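Local coordinates for protein UDP-N-acetylglucosamine 2-epimerase (Methanocaldococcus jannaschii, PDB 4NES) that probably catalyses the reversible epimerisation at C-2 of UDP-N-acetylglucosamine to UDP-N-acetylmannosamine, working as a homodimer of GT-B fold subunits, at residues A[238-242]-A[243-247]; A[272-275]-A[276-279]. All blocks are in the same frame, centred on the assembly; numbering follows the deposited sequence.

Interaction 1: A[238-242]-A[243-247]. With UD1 (uridine-diphosphate-N-acetylglucosamine), chain B; UDP (uridine-5'-diphosphate), chain C.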
loop_
_atom_site.group_PDB
_atom_site.type_symbol
_atom_site.label_atom_id
_atom_site.label_comp_id
_atom_site.label_asym_id
_atom_site.label_seq_id
_atom_site.Cartn_x
_atom_site.Cartn_y
_atom_site.Cartn_z
ATOM N N PHE A 238 -25.812 -20.070 -14.973
ATOM C CA PHE A 238 -25.031 -19.510 -13.870
ATOM C C PHE A 238 -23.695 -20.241 -13.794
ATOM O O PHE A 238 -23.641 -21.406 -13.392
ATOM C CB PHE A 238 -25.838 -19.695 -12.573
ATOM C CG PHE A 238 -25.203 -19.113 -11.319
ATOM C CD1 PHE A 238 -24.167 -18.195 -11.369
ATOM C CD2 PHE A 238 -25.689 -19.497 -10.071
ATOM C CE1 PHE A 238 -23.613 -17.685 -10.202
ATOM C CE2 PHE A 238 -25.142 -18.992 -8.902
ATOM C CZ PHE A 238 -24.104 -18.081 -8.965
ATOM N N SER A 239 -22.621 -19.572 -14.209
ATOM C CA SER A 239 -21.270 -20.095 -13.996
ATOM C C SER A 239 -20.854 -19.702 -12.588
ATOM O O SER A 239 -20.716 -18.512 -12.297
ATOM C CB SER A 239 -20.284 -19.514 -15.007
ATOM O OG SER A 239 -18.954 -19.865 -14.657
ATOM N N ILE A 240 -20.656 -20.692 -11.716
ATOM C CA ILE A 240 -20.516 -20.427 -10.284
ATOM C C ILE A 240 -19.064 -20.493 -9.786
ATOM O O ILE A 240 -18.427 -21.549 -9.787
ATOM C CB ILE A 240 -21.446 -21.351 -9.459
ATOM C CG1 ILE A 240 -21.352 -21.036 -7.966
ATOM C CG2 ILE A 240 -21.157 -22.815 -9.747
ATOM C CD1 ILE A 240 -22.370 -21.818 -7.161
ATOM N N HIS A 241 -18.559 -19.343 -9.354
ATOM C CA HIS A 241 -17.207 -19.203 -8.820
ATOM C C HIS A 241 -17.088 -20.060 -7.565
ATOM O O HIS A 241 -18.056 -20.184 -6.821
ATOM C CB HIS A 241 -17.009 -17.730 -8.467
ATOM C CG HIS A 241 -15.603 -17.350 -8.111
ATOM N ND1 HIS A 241 -14.993 -17.735 -6.937
ATOM C CD2 HIS A 241 -14.716 -16.538 -8.745
ATOM C CE1 HIS A 241 -13.780 -17.220 -6.882
ATOM N NE2 HIS A 241 -13.589 -16.479 -7.958
ATOM N N PRO A 242 -15.916 -20.665 -7.328
ATOM C CA PRO A 242 -15.808 -21.538 -6.149
ATOM C C PRO A 242 -16.029 -20.826 -4.807
ATOM O O PRO A 242 -16.528 -21.461 -3.879
ATOM C CB PRO A 242 -14.390 -22.103 -6.251
ATOM C CG PRO A 242 -13.651 -21.150 -7.166
ATOM C CD PRO A 242 -14.700 -20.700 -8.158
ATOM N N ARG A 243 -15.672 -19.550 -4.694
ATOM C CA ARG A 243 -15.998 -18.802 -3.480
ATOM C C ARG A 243 -17.507 -18.799 -3.272
ATOM O O ARG A 243 -18.011 -19.045 -2.170
ATOM C CB ARG A 243 -15.514 -17.360 -3.607
ATOM C CG ARG A 243 -15.615 -16.561 -2.322
ATOM C CD ARG A 243 -15.543 -15.064 -2.590
ATOM N NE ARG A 243 -15.329 -14.325 -1.347
ATOM C CZ ARG A 243 -14.149 -13.884 -0.934
ATOM N NH1 ARG A 243 -13.053 -14.074 -1.667
ATOM N NH2 ARG A 243 -14.062 -13.239 0.221
ATOM N N THR A 244 -18.233 -18.517 -4.341
ATOM C CA THR A 244 -19.676 -18.386 -4.284
ATOM C C THR A 244 -20.366 -19.710 -3.985
ATOM O O THR A 244 -21.340 -19.743 -3.229
ATOM C CB THR A 244 -20.179 -17.784 -5.588
ATOM O OG1 THR A 244 -19.438 -16.583 -5.834
ATOM C CG2 THR A 244 -21.671 -17.477 -5.521
ATOM N N LYS A 245 -19.861 -20.798 -4.559
ATOM C CA LYS A 245 -20.401 -22.119 -4.249
ATOM C C LYS A 245 -20.262 -22.403 -2.756
ATOM O O LYS A 245 -21.202 -22.888 -2.117
ATOM C CB LYS A 245 -19.682 -23.193 -5.068
ATOM C CG LYS A 245 -20.291 -24.582 -4.909
ATOM C CD LYS A 245 -19.691 -25.570 -5.896
ATOM C CE LYS A 245 -20.462 -26.882 -5.885
ATOM N NZ LYS A 245 -19.977 -27.826 -6.928
ATOM N N LYS A 246 -19.096 -22.072 -2.207
ATOM C CA LYS A 246 -18.797 -22.334 -0.801
ATOM C C LYS A 246 -19.727 -21.523 0.086
ATOM O O LYS A 246 -20.277 -22.041 1.066
ATOM C CB LYS A 246 -17.332 -22.009 -0.500
ATOM C CG LYS A 246 -16.968 -22.094 0.977
ATOM C CD LYS A 246 -15.486 -21.836 1.185
ATOM C CE LYS A 246 -15.137 -20.385 0.925
ATOM N NZ LYS A 246 -13.691 -20.150 1.171
ATOM N N ARG A 247 -19.929 -20.257 -0.270
ATOM C CA ARG A 247 -20.815 -19.385 0.501
ATOM C C ARG A 247 -22.282 -19.786 0.377
ATOM O O ARG A 247 -23.013 -19.760 1.367
ATOM C CB ARG A 247 -20.650 -17.924 0.082
ATOM C CG ARG A 247 -19.289 -17.325 0.396
ATOM C CD ARG A 247 -19.027 -17.294 1.889
ATOM N NE ARG A 247 -17.803 -16.560 2.186
ATOM C CZ ARG A 247 -17.288 -16.437 3.403
ATOM N NH1 ARG A 247 -17.896 -16.996 4.441
ATOM N NH2 ARG A 247 -16.173 -15.743 3.588
HETATM C "C1'" UD1 B . -10.004 -13.124 -6.239
HETATM C "C2'" UD1 B . -9.767 -11.645 -6.234
HETATM C "C3'" UD1 B . -10.798 -10.938 -6.972
HETATM C "C4'" UD1 B . -10.994 -11.449 -8.334
HETATM C "C5'" UD1 B . -11.157 -12.948 -8.319
HETATM C "C6'" UD1 B . -11.157 -13.534 -9.680
HETATM C "C7'" UD1 B . -8.573 -10.810 -4.122
HETATM C "C8'" UD1 B . -8.728 -10.304 -2.718
HETATM N "N2'" UD1 B . -9.784 -11.141 -4.836
HETATM O "O1'" UD1 B . -11.196 -13.390 -5.590
HETATM O "O3'" UD1 B . -10.472 -9.537 -7.023
HETATM O "O4'" UD1 B . -12.133 -10.857 -8.939
HETATM O "O5'" UD1 B . -10.081 -13.569 -7.623
HETATM O "O6'" UD1 B . -11.935 -14.664 -9.822
HETATM O "O7'" UD1 B . -7.456 -10.939 -4.629
HETATM N N1 UD1 B . -11.125 -20.995 -4.500
HETATM C C2 UD1 B . -11.037 -22.231 -4.995
HETATM N N3 UD1 B . -10.181 -22.506 -5.977
HETATM C C4 UD1 B . -9.379 -21.559 -6.482
HETATM C C5 UD1 B . -9.446 -20.262 -5.992
HETATM C C6 UD1 B . -10.351 -19.992 -4.979
HETATM O O2 UD1 B . -11.745 -23.120 -4.565
HETATM O O4 UD1 B . -8.506 -21.863 -7.487
HETATM C C1B UD1 B . -12.085 -20.667 -3.419
HETATM C C2B UD1 B . -11.590 -20.933 -2.055
HETATM O "O2'" UD1 B . -12.655 -21.366 -1.245
HETATM C C3B UD1 B . -11.127 -19.638 -1.611
HETATM C C4B UD1 B . -12.130 -18.727 -2.217
HETATM O O4B UD1 B . -12.459 -19.288 -3.473
HETATM O O3B UD1 B . -11.036 -19.493 -0.215
HETATM C C5B UD1 B . -11.612 -17.348 -2.416
HETATM O O5B UD1 B . -10.392 -17.261 -3.108
HETATM P PA UD1 B . -9.615 -15.918 -3.162
HETATM O O1A UD1 B . -9.269 -15.507 -1.764
HETATM O O2A UD1 B . -8.406 -16.101 -4.020
HETATM O O3A UD1 B . -10.570 -14.808 -3.713
HETATM P PB UD1 B . -11.520 -14.814 -4.994
HETATM O O1B UD1 B . -12.932 -14.779 -4.509
HETATM O O2B UD1 B . -11.154 -15.925 -5.940
HETATM N N1 UDP C . -14.525 -16.135 -17.311
HETATM C C2 UDP C . -14.257 -17.348 -17.850
HETATM N N3 UDP C . -15.011 -18.415 -17.508
HETATM C C4 UDP C . -16.036 -18.326 -16.633
HETATM C C5 UDP C . -16.342 -17.087 -16.052
HETATM C C6 UDP C . -15.544 -15.996 -16.415
HETATM O O2 UDP C . -13.330 -17.483 -18.653
HETATM O O4 UDP C . -16.776 -19.459 -16.308
HETATM C "C1'" UDP C . -13.710 -14.943 -17.608
HETATM C "C2'" UDP C . -14.358 -13.801 -18.192
HETATM O "O2'" UDP C . -14.541 -13.989 -19.577
HETATM C "C3'" UDP C . -13.468 -12.690 -17.833
HETATM C "C4'" UDP C . -12.854 -13.118 -16.584
HETATM O "O4'" UDP C . -13.256 -14.445 -16.351
HETATM O "O3'" UDP C . -12.466 -12.433 -18.777
HETATM C "C5'" UDP C . -13.286 -12.323 -15.399
HETATM O "O5'" UDP C . -12.772 -12.846 -14.198
HETATM P PA UDP C . -13.552 -12.751 -12.822
HETATM O O1A UDP C . -13.292 -14.028 -12.052
HETATM O O2A UDP C . -15.023 -12.527 -13.097
HETATM O O3A UDP C . -12.920 -11.578 -11.978
HETATM P PB UDP C . -12.987 -10.012 -12.046
HETATM O O1B UDP C . -12.945 -9.552 -13.496
HETATM O O2B UDP C . -14.233 -9.549 -11.335
HETATM O O3B UDP C . -11.755 -9.610 -11.285
#
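H241 turns its imidazole back onto the first turn of the helix that follows it, taking the N-cap position where strand 235-239 of a GT-B fold passes into helix 242-250. Its ND1 accepts the backbone N-H of R243 at 3.0 Å, with the donor in the ring plane, while the carbonyl O of H241 receives K245 N at 3.0 Å. CG anti to the backbone N (chi1 -170°) sets the ring beside the start of the helix, and its turn about CB-CG points ND1 at R243 N and NE2 at the bound UDP-GlcNAc (UD1), where NE2 donates to O6' at 3.1 Å, a bent bond of 139°. This double grip fixes the ring's rotation, and H207, by similarity the active-site residue, stacks on it.

The tightly packed side is largely apolar. I240 extends CD1 to within 3.5 Å of K245 CA, its side chain running at about a right angle to that of K245, and T244 CG2 meets the edge of the F238 ring. T244 OG1 is bonded to the carbonyl of L206, which ties this helix to the neighbouring strand-to-helix loop.

R243 is held on the ligand side, NH1 by O1B of the UD1 diphosphate and NH2 by a salt bridge to D213, while P242 CB meets the uracil O2 of UD1 at 3.3 Å. The loose, open side belongs to the end of K245, which leads away, and to K246, whose chain bends at chi3 (70°) to bring NZ 2.9 Å from ribose O2' of UD1, with a weak bond to O3B at 3.1 Å.

Interaction 2: A[272-275]-A[276-279]. With UDP (uridine-5'-diphosphate), chain C.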
loop_
_atom_site.group_PDB
_atom_site.type_symbol
_atom_site.label_atom_id
_atom_site.label_comp_id
_atom_site.label_asym_id
_atom_site.label_seq_id
_atom_site.Cartn_x
_atom_site.Cartn_y
_atom_site.Cartn_z
ATOM N N LEU A 272 -12.697 -19.608 -23.996
ATOM C CA LEU A 272 -13.353 -19.766 -25.291
ATOM C C LEU A 272 -14.826 -20.114 -25.112
ATOM O O LEU A 272 -15.715 -19.551 -25.769
ATOM C CB LEU A 272 -12.654 -20.841 -26.125
ATOM C CG LEU A 272 -11.181 -20.582 -26.406
ATOM C CD1 LEU A 272 -10.601 -21.762 -27.180
ATOM C CD2 LEU A 272 -10.994 -19.292 -27.185
ATOM N N GLU A 273 -15.075 -21.050 -24.206
ATOM C CA GLU A 273 -16.426 -21.452 -23.872
ATOM C C GLU A 273 -17.224 -20.277 -23.301
ATOM O O GLU A 273 -18.380 -20.054 -23.674
ATOM C CB GLU A 273 -16.376 -22.617 -22.879
ATOM C CG GLU A 273 -15.879 -23.933 -23.496
ATOM C CD GLU A 273 -14.370 -24.015 -23.621
ATOM O OE1 GLU A 273 -13.650 -23.191 -23.011
ATOM O OE2 GLU A 273 -13.895 -24.916 -24.341
ATOM N N PHE A 274 -16.605 -19.516 -22.401
ATOM C CA PHE A 274 -17.324 -18.420 -21.769
ATOM C C PHE A 274 -17.638 -17.292 -22.748
ATOM O O PHE A 274 -18.716 -16.699 -22.687
ATOM C CB PHE A 274 -16.592 -17.892 -20.533
ATOM C CG PHE A 274 -17.487 -17.115 -19.624
ATOM C CD1 PHE A 274 -18.454 -17.769 -18.880
ATOM C CD2 PHE A 274 -17.402 -15.733 -19.549
ATOM C CE1 PHE A 274 -19.314 -17.060 -18.054
ATOM C CE2 PHE A 274 -18.257 -15.023 -18.714
ATOM C CZ PHE A 274 -19.213 -15.696 -17.977
ATOM N N LEU A 275 -16.708 -16.991 -23.654
ATOM C CA LEU A 275 -16.966 -15.984 -24.678
ATOM C C LEU A 275 -18.183 -16.352 -25.511
ATOM O O LEU A 275 -18.994 -15.497 -25.852
ATOM C CB LEU A 275 -15.761 -15.831 -25.608
ATOM C CG LEU A 275 -14.580 -15.050 -25.046
ATOM C CD1 LEU A 275 -13.424 -15.171 -26.028
ATOM C CD2 LEU A 275 -14.940 -13.584 -24.827
HETATM N N MSE A 276 -18.327 -17.634 -25.830
HETATM C CA MSE A 276 -19.509 -18.081 -26.545
HETATM C C MSE A 276 -20.789 -17.892 -25.736
HETATM O O MSE A 276 -21.813 -17.461 -26.269
HETATM C CB MSE A 276 -19.343 -19.541 -26.967
HETATM C CG MSE A 276 -18.370 -19.745 -28.115
HETATM SE SE MSE A 276 -18.918 -18.802 -29.731
HETATM C CE MSE A 276 -20.616 -19.707 -30.035
ATOM N N LEU A 277 -20.734 -18.197 -24.447
ATOM C CA LEU A 277 -21.893 -17.956 -23.602
ATOM C C LEU A 277 -22.231 -16.465 -23.536
ATOM O O LEU A 277 -23.395 -16.090 -23.591
ATOM C CB LEU A 277 -21.668 -18.516 -22.200
ATOM C CG LEU A 277 -21.646 -20.042 -22.104
ATOM C CD1 LEU A 277 -21.194 -20.436 -20.716
ATOM C CD2 LEU A 277 -23.026 -20.632 -22.408
ATOM N N GLU A 278 -21.220 -15.609 -23.424
ATOM C CA GLU A 278 -21.482 -14.172 -23.385
ATOM C C GLU A 278 -22.074 -13.677 -24.696
ATOM O O GLU A 278 -23.086 -12.960 -24.702
ATOM C CB GLU A 278 -20.198 -13.398 -23.107
ATOM C CG GLU A 278 -19.634 -13.592 -21.719
ATOM C CD GLU A 278 -18.311 -12.890 -21.548
ATOM O OE1 GLU A 278 -17.470 -12.966 -22.460
ATOM O OE2 GLU A 278 -18.110 -12.248 -20.502
ATOM N N LYS A 279 -21.435 -14.051 -25.805
ATOM C CA LYS A 279 -21.809 -13.523 -27.105
ATOM C C LYS A 279 -23.266 -13.830 -27.420
ATOM O O LYS A 279 -23.961 -13.026 -28.042
ATOM C CB LYS A 279 -20.912 -14.117 -28.195
ATOM C CG LYS A 279 -21.199 -13.570 -29.589
ATOM C CD LYS A 279 -20.367 -14.260 -30.656
ATOM C CE LYS A 279 -20.669 -13.676 -32.031
ATOM N NZ LYS A 279 -22.052 -13.978 -32.484
HETATM N N1 UDP C . -14.525 -16.135 -17.311
HETATM C C2 UDP C . -14.257 -17.348 -17.850
HETATM N N3 UDP C . -15.011 -18.415 -17.508
HETATM C C4 UDP C . -16.036 -18.326 -16.633
HETATM C C5 UDP C . -16.342 -17.087 -16.052
HETATM C C6 UDP C . -15.544 -15.996 -16.415
HETATM O O2 UDP C . -13.330 -17.483 -18.653
HETATM O O4 UDP C . -16.776 -19.459 -16.308
HETATM C "C1'" UDP C . -13.710 -14.943 -17.608
HETATM C "C2'" UDP C . -14.358 -13.801 -18.192
HETATM O "O2'" UDP C . -14.541 -13.989 -19.577
HETATM C "C3'" UDP C . -13.468 -12.690 -17.833
HETATM C "C4'" UDP C . -12.854 -13.118 -16.584
HETATM O "O4'" UDP C . -13.256 -14.445 -16.351
HETATM O "O3'" UDP C . -12.466 -12.433 -18.777
HETATM C "C5'" UDP C . -13.286 -12.323 -15.399
HETATM O "O5'" UDP C . -12.772 -12.846 -14.198
HETATM P PA UDP C . -13.552 -12.751 -12.822
HETATM O O1A UDP C . -13.292 -14.028 -12.052
HETATM O O2A UDP C . -15.023 -12.527 -13.097
HETATM O O3A UDP C . -12.920 -11.578 -11.978
HETATM P PB UDP C . -12.987 -10.012 -12.046
HETATM O O1B UDP C . -12.945 -9.552 -13.496
HETATM O O2B UDP C . -14.233 -9.549 -11.335
HETATM O O3B UDP C . -11.755 -9.610 -11.285
#
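The carbonyl O of F274 takes the N-H of E278 at 2.8 Å, and K279 N reaches L275 O at the same distance. Longer bonds of the same i to i+4 kind join M276 N to L272 O and L277 N to E273 O. Beside this backbone the E278 side chain lies across the F274 ring at about a right angle, the carboxylate plane turned 50° from the ring; OE2 approaches CE2 of F274 to 3.3 Å, and OE1 packs on CD2 of L275 at 3.5 Å. L277 CD1 comes up obliquely to the same ring.

All this belongs to helix 271-280 of the GT-B fold, which packs on strand 201-205 through L203. The F274 side chain, CG anti to the backbone N (chi1 -161°), swings out to the nucleotide, and one face of its ring supports the uracil of the bound UDP: C5 sits 3.4 Å above the plane, over the ring centre. E278 OE2 also lies close to OE1 of E294, which is hydrogen-bonded to UDP, and this might raise the pKa of one of the two acids. F274 CD2 approaches the ribose hydroxyl O2' of UDP to 3.4 Å.

Followed from the N terminus, the two contacts come in series, neither nested nor crossed. Interaction 1 closes the short turn by which strand 235-239 enters helix 242-250; after helix 254-259 and strand 263-266, interaction 2 closes successive turns within helix 271-280. Both therefore belong to the half of the fold built on the six-stranded parallel sheet, their centres about 18 Å apart. They meet at UDP: S239 OG donates to the uracil O4, and S239 CB touches CE1 of F274. The strand-to-helix turn of 238-247 contacts both ligands, UDP through S239 and UD1 from H241 onward, whereas 272-279 contacts the uridine part of UDP through F274.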